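Local coordinates for phage-related protein (Bordetella bronchiseptica RB50, PDB 3BJQ) that is of unproven function but is probably a phage major capsid (coat) protein, at residues E[48-60]-E[249-262]. Numbering follows the deposited sequence.
Sequences LTFGKEAFRLYNT and YVSDNPDPSVEEPS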
ATOM      1  N   LEU E  48      14.578  37.984 -20.521  1.00 35.31           N
ATOM      2  CA  LEU E  48      15.974  37.789 -20.124  1.00 35.16           C
ATOM      3  C   LEU E  48      16.704  37.444 -21.399  1.00 33.81           C
ATOM      4  O   LEU E  48      16.410  36.416 -22.038  1.00 34.60           O
ATOM      5  CB  LEU E  48      16.109  36.720 -19.048  1.00 35.03           C
ATOM      6  CG  LEU E  48      17.480  36.700 -18.364  1.00 40.72           C
ATOM      7  CD1 LEU E  48      17.756  38.005 -17.581  1.00 40.31           C
ATOM      8  CD2 LEU E  48      17.549  35.517 -17.436  1.00 43.40           C
ATOM      9  N   THR E  49      17.630  38.314 -21.790  1.00 33.95           N
ATOM     10  CA  THR E  49      18.260  38.280 -23.111  1.00 33.49           C
ATOM     11  C   THR E  49      19.718  37.850 -23.025  1.00 33.98           C
ATOM     12  O   THR E  49      20.442  38.222 -22.107  1.00 33.91           O
ATOM     13  CB  THR E  49      18.104  39.658 -23.785  1.00 35.09           C
ATOM     14  OG1 THR E  49      16.710  39.990 -23.834  1.00 31.88           O
ATOM     15  CG2 THR E  49      18.665  39.695 -25.214  1.00 35.25           C
ATOM     16  N   PHE E  50      20.134  37.059 -24.003  1.00 33.21           N
ATOM     17  CA  PHE E  50      21.473  36.527 -24.051  1.00 33.61           C
ATOM     18  C   PHE E  50      22.192  37.007 -25.293  1.00 34.59           C
ATOM     19  O   PHE E  50      21.905  36.573 -26.406  1.00 36.02           O
ATOM     20  CB  PHE E  50      21.411  35.001 -23.991  1.00 31.32           C
ATOM     21  CG  PHE E  50      20.460  34.497 -22.944  1.00 28.11           C
ATOM     22  CD1 PHE E  50      20.752  34.655 -21.603  1.00 27.37           C
ATOM     23  CD2 PHE E  50      19.246  33.960 -23.304  1.00 27.21           C
ATOM     24  CE1 PHE E  50      19.883  34.214 -20.636  1.00 24.81           C
ATOM     25  CE2 PHE E  50      18.365  33.509 -22.363  1.00 23.72           C
ATOM     26  CZ  PHE E  50      18.694  33.615 -21.013  1.00 30.32           C
ATOM     27  N   GLY E  51      23.130  37.919 -25.080  1.00 35.40           N
ATOM     28  CA  GLY E  51      23.982  38.419 -26.131  1.00 36.65           C
ATOM     29  C   GLY E  51      25.297  37.664 -26.110  1.00 37.60           C
ATOM     30  O   GLY E  51      25.402  36.597 -25.485  1.00 35.79           O
ATOM     31  N   LYS E  52      26.307  38.226 -26.769  1.00 38.89           N
ATOM     32  CA  LYS E  52      27.592  37.553 -26.907  1.00 41.47           C
ATOM     33  C   LYS E  52      28.223  37.288 -25.552  1.00 40.24           C
ATOM     34  O   LYS E  52      28.740  36.202 -25.314  1.00 40.70           O
ATOM     35  CB  LYS E  52      28.545  38.372 -27.790  1.00 43.24           C
ATOM     36  CG  LYS E  52      29.696  37.556 -28.369  1.00 47.48           C
ATOM     37  CD  LYS E  52      30.504  38.342 -29.403  1.00 47.94           C
ATOM     38  CE  LYS E  52      31.429  37.433 -30.207  1.00 54.68           C
ATOM     39  NZ  LYS E  52      32.079  38.166 -31.358  1.00 61.86           N
ATOM     40  N   GLU E  53      28.177  38.273 -24.663  1.00 40.45           N
ATOM     41  CA  GLU E  53      28.757  38.136 -23.329  1.00 42.03           C
ATOM     42  C   GLU E  53      28.110  37.003 -22.520  1.00 39.96           C
ATOM     43  O   GLU E  53      28.798  36.258 -21.840  1.00 39.34           O
ATOM     44  CB  GLU E  53      28.594  39.434 -22.555  1.00 41.82           C
ATOM     45  CG  GLU E  53      29.142  39.362 -21.123  1.00 53.30           C
ATOM     46  CD  GLU E  53      28.483  40.353 -20.155  1.00 52.35           C
ATOM     47  OE1 GLU E  53      27.270  40.643 -20.303  1.00 67.17           O
ATOM     48  OE2 GLU E  53      29.183  40.817 -19.221  1.00 70.84           O
ATOM     49  N   ALA E  54      26.790  36.903 -22.588  1.00 38.14           N
ATOM     50  CA  ALA E  54      26.032  35.852 -21.884  1.00 37.36           C
ATOM     51  C   ALA E  54      26.478  34.457 -22.276  1.00 36.43           C
ATOM     52  O   ALA E  54      26.721  33.605 -21.415  1.00 34.32           O
ATOM     53  CB  ALA E  54      24.530  36.000 -22.156  1.00 36.48           C
ATOM     54  N   PHE E  55      26.592  34.220 -23.580  1.00 35.92           N
ATOM     55  CA  PHE E  55      27.032  32.903 -24.051  1.00 35.27           C
ATOM     56  C   PHE E  55      28.494  32.664 -23.729  1.00 36.57           C
ATOM     57  O   PHE E  55      28.866  31.548 -23.430  1.00 37.32           O
ATOM     58  CB  PHE E  55      26.773  32.690 -25.540  1.00 33.95           C
ATOM     59  CG  PHE E  55      25.336  32.376 -25.867  1.00 31.75           C
ATOM     60  CD1 PHE E  55      24.845  31.104 -25.702  1.00 32.91           C
ATOM     61  CD2 PHE E  55      24.488  33.350 -26.352  1.00 32.94           C
ATOM     62  CE1 PHE E  55      23.517  30.797 -26.013  1.00 32.71           C
ATOM     63  CE2 PHE E  55      23.167  33.055 -26.671  1.00 33.61           C
ATOM     64  CZ  PHE E  55      22.688  31.766 -26.503  1.00 28.59           C
ATOM     65  N   ARG E  56      29.318  33.702 -23.778  1.00 37.81           N
ATOM     66  CA  ARG E  56      30.717  33.547 -23.404  1.00 39.37           C
ATOM     67  C   ARG E  56      30.828  33.147 -21.925  1.00 39.90           C
ATOM     68  O   ARG E  56      31.568  32.226 -21.585  1.00 40.79           O
ATOM     69  CB  ARG E  56      31.498  34.830 -23.634  1.00 40.88           C
ATOM     70  CG  ARG E  56      32.967  34.616 -23.382  1.00 43.76           C
ATOM     71  CD  ARG E  56      33.799  35.754 -23.859  1.00 45.02           C
ATOM     72  NE  ARG E  56      35.200  35.354 -23.914  1.00 48.17           N
ATOM     73  CZ  ARG E  56      35.724  34.568 -24.856  1.00 53.01           C
ATOM     74  NH1 ARG E  56      34.968  34.084 -25.846  1.00 55.82           N
ATOM     75  NH2 ARG E  56      37.014  34.272 -24.813  1.00 55.71           N
ATOM     76  N   LEU E  57      30.114  33.869 -21.067  1.00 38.30           N
ATOM     77  CA  LEU E  57      30.083  33.596 -19.617  1.00 39.69           C
ATOM     78  C   LEU E  57      29.551  32.189 -19.317  1.00 37.56           C
ATOM     79  O   LEU E  57      30.080  31.481 -18.467  1.00 38.46           O
ATOM     80  CB  LEU E  57      29.187  34.619 -18.897  1.00 38.99           C
ATOM     81  CG  LEU E  57      29.617  34.970 -17.473  1.00 45.57           C
ATOM     82  CD1 LEU E  57      30.819  35.893 -17.534  1.00 45.80           C
ATOM     83  CD2 LEU E  57      28.501  35.627 -16.666  1.00 44.06           C
ATOM     84  N   TYR E  58      28.513  31.798 -20.040  1.00 34.46           N
ATOM     85  CA  TYR E  58      27.907  30.489 -19.910  1.00 35.48           C
ATOM     86  C   TYR E  58      28.927  29.380 -20.124  1.00 36.11           C
ATOM     87  O   TYR E  58      28.884  28.382 -19.421  1.00 36.72           O
ATOM     88  CB  TYR E  58      26.767  30.350 -20.913  1.00 34.16           C
ATOM     89  CG  TYR E  58      25.885  29.120 -20.803  1.00 34.00           C
ATOM     90  CD1 TYR E  58      25.101  28.878 -19.673  1.00 33.02           C
ATOM     91  CD2 TYR E  58      25.763  28.250 -21.867  1.00 32.15           C
ATOM     92  CE1 TYR E  58      24.260  27.762 -19.609  1.00 33.56           C
ATOM     93  CE2 TYR E  58      24.915  27.138 -21.821  1.00 32.04           C
ATOM     94  CZ  TYR E  58      24.181  26.890 -20.698  1.00 35.91           C
ATOM     95  OH  TYR E  58      23.351  25.789 -20.698  1.00 36.17           O
ATOM     96  N   ASN E  59      29.844  29.565 -21.075  1.00 37.97           N
ATOM     97  CA  ASN E  59      30.884  28.572 -21.361  1.00 38.83           C
ATOM     98  C   ASN E  59      32.292  29.005 -20.939  1.00 39.85           C
ATOM     99  O   ASN E  59      33.276  28.680 -21.572  1.00 40.92           O
ATOM    100  CB  ASN E  59      30.815  28.172 -22.830  1.00 38.98           C
ATOM    101  CG  ASN E  59      29.516  27.466 -23.176  1.00 39.26           C
ATOM    102  OD1 ASN E  59      29.084  26.562 -22.468  1.00 34.91           O
ATOM    103  ND2 ASN E  59      28.902  27.867 -24.267  1.00 37.43           N
ATOM    104  N   THR E  60      32.371  29.739 -19.851  1.00 42.55           N
ATOM    105  CA  THR E  60      33.630  30.098 -19.246  1.00 44.25           C
ATOM    106  C   THR E  60      33.836  29.183 -18.054  1.00 45.94           C
ATOM    107  O   THR E  60      32.939  29.019 -17.237  1.00 45.39           O
ATOM    108  CB  THR E  60      33.599  31.548 -18.760  1.00 45.01           C
ATOM    109  OG1 THR E  60      33.572  32.409 -19.896  1.00 42.17           O
ATOM    110  CG2 THR E  60      34.830  31.848 -17.921  1.00 43.79           C
ATOM    111  N   TYR E 249      20.685  26.967 -31.794  1.00 32.40           N
ATOM    112  CA  TYR E 249      21.005  26.256 -30.568  1.00 31.63           C
ATOM    113  C   TYR E 249      19.815  26.489 -29.643  1.00 31.78           C
ATOM    114  O   TYR E 249      19.529  27.623 -29.260  1.00 32.04           O
ATOM    115  CB  TYR E 249      22.297  26.735 -29.891  1.00 33.24           C
ATOM    116  CG  TYR E 249      22.422  26.110 -28.533  1.00 29.36           C
ATOM    117  CD1 TYR E 249      22.816  24.798 -28.400  1.00 28.93           C
ATOM    118  CD2 TYR E 249      22.071  26.807 -27.380  1.00 29.29           C
ATOM    119  CE1 TYR E 249      22.887  24.193 -27.149  1.00 31.45           C
ATOM    120  CE2 TYR E 249      22.132  26.207 -26.126  1.00 28.89           C
ATOM    121  CZ  TYR E 249      22.559  24.903 -26.013  1.00 30.13           C
ATOM    122  OH  TYR E 249      22.641  24.293 -24.770  1.00 31.86           O
ATOM    123  N   VAL E 250      19.112  25.395 -29.334  1.00 32.36           N
ATOM    124  CA  VAL E 250      17.969  25.379 -28.408  1.00 31.74           C
ATOM    125  C   VAL E 250      18.366  24.425 -27.303  1.00 32.71           C
ATOM    126  O   VAL E 250      18.747  23.258 -27.564  1.00 31.97           O
ATOM    127  CB  VAL E 250      16.695  24.874 -29.109  1.00 31.30           C
ATOM    128  CG1 VAL E 250      15.453  24.961 -28.187  1.00 32.86           C
ATOM    129  CG2 VAL E 250      16.444  25.672 -30.374  1.00 31.55           C
ATOM    130  N   SER E 251      18.371  24.914 -26.073  1.00 33.91           N
ATOM    131  CA  SER E 251      18.771  24.059 -24.969  1.00 35.14           C
ATOM    132  C   SER E 251      17.941  22.762 -24.921  1.00 35.10           C
ATOM    133  O   SER E 251      16.712  22.791 -25.016  1.00 34.20           O
ATOM    134  CB  SER E 251      18.652  24.795 -23.634  1.00 37.66           C
ATOM    135  OG  SER E 251      18.889  23.898 -22.581  1.00 39.86           O
ATOM    136  N   ASP E 252      18.652  21.648 -24.751  1.00 35.63           N
ATOM    137  CA  ASP E 252      18.069  20.320 -24.596  1.00 36.82           C
ATOM    138  C   ASP E 252      17.641  20.039 -23.144  1.00 34.50           C
ATOM    139  O   ASP E 252      17.279  18.938 -22.831  1.00 35.00           O
ATOM    140  CB  ASP E 252      19.082  19.234 -25.011  1.00 35.18           C
ATOM    141  CG  ASP E 252      19.210  19.070 -26.527  1.00 44.29           C
ATOM    142  OD1 ASP E 252      18.327  19.527 -27.278  1.00 41.15           O
ATOM    143  OD2 ASP E 252      20.210  18.456 -26.970  1.00 45.41           O
ATOM    144  N   ASN E 253      17.720  21.025 -22.264  1.00 35.03           N
ATOM    145  CA  ASN E 253      17.374  20.867 -20.864  1.00 34.27           C
ATOM    146  C   ASN E 253      15.951  20.295 -20.751  1.00 34.44           C
ATOM    147  O   ASN E 253      15.022  20.826 -21.348  1.00 35.69           O
ATOM    148  CB  ASN E 253      17.471  22.236 -20.179  1.00 33.98           C
ATOM    149  CG  ASN E 253      17.621  22.155 -18.651  1.00 37.32           C
ATOM    150  OD1 ASN E 253      17.168  21.219 -18.001  1.00 36.04           O
ATOM    151  ND2 ASN E 253      18.222  23.192 -18.077  1.00 31.45           N
ATOM    152  N   PRO E 254      15.789  19.168 -20.048  1.00 36.25           N
ATOM    153  CA  PRO E 254      14.449  18.640 -19.819  1.00 35.29           C
ATOM    154  C   PRO E 254      13.595  19.473 -18.847  1.00 35.09           C
ATOM    155  O   PRO E 254      12.400  19.240 -18.768  1.00 35.64           O
ATOM    156  CB  PRO E 254      14.723  17.242 -19.260  1.00 35.80           C
ATOM    157  CG  PRO E 254      16.074  17.294 -18.706  1.00 36.11           C
ATOM    158  CD  PRO E 254      16.836  18.279 -19.505  1.00 36.58           C
ATOM    159  N   ASP E 255      14.212  20.402 -18.109  1.00 35.37           N
ATOM    160  CA  ASP E 255      13.527  21.349 -17.218  1.00 34.81           C
ATOM    161  C   ASP E 255      13.861  22.765 -17.701  1.00 32.19           C
ATOM    162  O   ASP E 255      14.676  23.465 -17.079  1.00 32.09           O
ATOM    163  CB  ASP E 255      14.016  21.217 -15.760  1.00 36.04           C
ATOM    164  CG  ASP E 255      13.985  19.793 -15.232  1.00 44.60           C
ATOM    165  OD1 ASP E 255      13.009  19.074 -15.519  1.00 51.24           O
ATOM    166  OD2 ASP E 255      14.948  19.407 -14.506  1.00 55.45           O
ATOM    167  N   PRO E 256      13.252  23.197 -18.808  1.00 28.81           N
ATOM    168  CA  PRO E 256      13.688  24.465 -19.386  1.00 29.05           C
ATOM    169  C   PRO E 256      13.524  25.637 -18.423  1.00 29.69           C
ATOM    170  O   PRO E 256      12.565  25.684 -17.660  1.00 27.20           O
ATOM    171  CB  PRO E 256      12.788  24.638 -20.607  1.00 28.65           C
ATOM    172  CG  PRO E 256      12.244  23.269 -20.913  1.00 27.00           C
ATOM    173  CD  PRO E 256      12.168  22.567 -19.581  1.00 27.42           C
ATOM    174  N   SER E 257      14.489  26.537 -18.451  1.00 28.91           N
ATOM    175  CA  SER E 257      14.539  27.705 -17.571  1.00 29.33           C
ATOM    176  C   SER E 257      14.794  28.961 -18.369  1.00 29.22           C
ATOM    177  O   SER E 257      15.781  28.998 -19.089  1.00 27.06           O
ATOM    178  CB  SER E 257      15.698  27.538 -16.589  1.00 29.98           C
ATOM    179  OG  SER E 257      15.921  28.727 -15.882  1.00 33.66           O
ATOM    180  N   VAL E 258      13.966  30.013 -18.190  1.00 29.06           N
ATOM    181  CA  VAL E 258      14.148  31.276 -18.921  1.00 28.90           C
ATOM    182  C   VAL E 258      15.511  31.961 -18.660  1.00 30.70           C
ATOM    183  O   VAL E 258      15.900  32.881 -19.375  1.00 31.55           O
ATOM    184  CB  VAL E 258      12.991  32.302 -18.640  1.00 30.05           C
ATOM    185  CG1 VAL E 258      11.664  31.709 -19.000  1.00 27.86           C
ATOM    186  CG2 VAL E 258      13.000  32.791 -17.162  1.00 32.53           C
ATOM    187  N   GLU E 259      16.228  31.499 -17.634  1.00 31.50           N
ATOM    188  CA  GLU E 259      17.490  32.081 -17.214  1.00 32.87           C
ATOM    189  C   GLU E 259      18.716  31.445 -17.893  1.00 32.73           C
ATOM    190  O   GLU E 259      19.827  31.959 -17.791  1.00 32.48           O
ATOM    191  CB  GLU E 259      17.616  31.927 -15.698  1.00 33.03           C
ATOM    192  CG  GLU E 259      16.463  32.565 -14.912  1.00 35.55           C
ATOM    193  CD  GLU E 259      16.646  32.435 -13.401  1.00 36.93           C
ATOM    194  OE1 GLU E 259      16.002  31.551 -12.798  1.00 44.25           O
ATOM    195  OE2 GLU E 259      17.439  33.209 -12.813  1.00 41.78           O
ATOM    196  N   GLU E 260      18.509  30.320 -18.564  1.00 31.94           N
ATOM    197  CA  GLU E 260      19.592  29.583 -19.179  1.00 32.26           C
ATOM    198  C   GLU E 260      19.730  29.985 -20.654  1.00 32.01           C
ATOM    199  O   GLU E 260      18.722  30.003 -21.375  1.00 31.84           O
ATOM    200  CB  GLU E 260      19.336  28.084 -19.053  1.00 31.50           C
ATOM    201  CG  GLU E 260      20.298  27.253 -19.843  1.00 32.72           C
ATOM    202  CD  GLU E 260      20.099  25.775 -19.601  1.00 39.61           C
ATOM    203  OE1 GLU E 260      18.936  25.356 -19.379  1.00 41.10           O
ATOM    204  OE2 GLU E 260      21.110  25.044 -19.636  1.00 41.96           O
ATOM    205  N   PRO E 261      20.951  30.386 -21.076  1.00 29.90           N
ATOM    206  CA  PRO E 261      21.209  30.729 -22.473  1.00 29.46           C
ATOM    207  C   PRO E 261      20.691  29.730 -23.497  1.00 31.14           C
ATOM    208  O   PRO E 261      21.037  28.526 -23.477  1.00 33.26           O
ATOM    209  CB  PRO E 261      22.717  30.920 -22.517  1.00 27.72           C
ATOM    210  CG  PRO E 261      23.059  31.409 -21.199  1.00 26.03           C
ATOM    211  CD  PRO E 261      22.129  30.693 -20.245  1.00 28.56           C
ATOM    212  N   SER E 262      19.852  30.260 -24.384  1.00 29.87           N
ATOM    213  CA  SER E 262      19.228  29.521 -25.454  1.00 31.30           C
ATOM    214  C   SER E 262      18.653  30.506 -26.463  1.00 31.56           C
ATOM    215  O   SER E 262      18.525  31.693 -26.156  1.00 32.06           O
ATOM    216  CB  SER E 262      18.101  28.625 -24.890  1.00 31.59           C
ATOM    217  OG  SER E 262      17.780  27.570 -25.780  1.00 35.31           O
TER
HETATM  218  O   HOH W   1      14.913  34.140 -21.477  1.00 27.68           O
HETATM  219  O   HOH W   2      21.690  26.135 -22.653  1.00 37.15           O
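Pro261 wedges between three aromatic rings, Phe50 just after strand 44-49 and Phe55 and Tyr58 from helix 52-58. Its CA sits squarely over one face of Phe50, 3.8 Å from the ring centroid of Phe50. Pro261 CB meets the Phe55 ring off-centre, 3.6 Å from Phe55 CE1, and Pro261 CG lies over a face of Tyr58, completing three CH-pi contacts. Carbonyl oxygens gather round Phe50: Val258 O approaches the ring edge in plane, 3.3 Å from Phe50 CZ. Leu48 adds an apolar touch, CD2 against Glu259 CA.

The polar link is Tyr58 OH, which donates to the anti lone pair of Glu260 OE2 at 2.6 Å. The extended Glu260 chain, whose CG lies opposite the backbone N (chi1 171°), reaches back to the phenol, while its OE1 receives Asn253 ND2 at 2.6 Å, holding both carboxylate oxygens. One water joins Tyr58 OH, Tyr249 OH and Pro261 O; another bridges Leu48 O and Val258 O.

Tyr58 also packs edge-to-face with Phe73 and forms a cation-pi contact with Arg117 of a second subunit. This buried, proline-centred aromatic cluster fastens the strand-helix corner to the loop between strands 245-248 and 264-269, which connects two different beta-sheets.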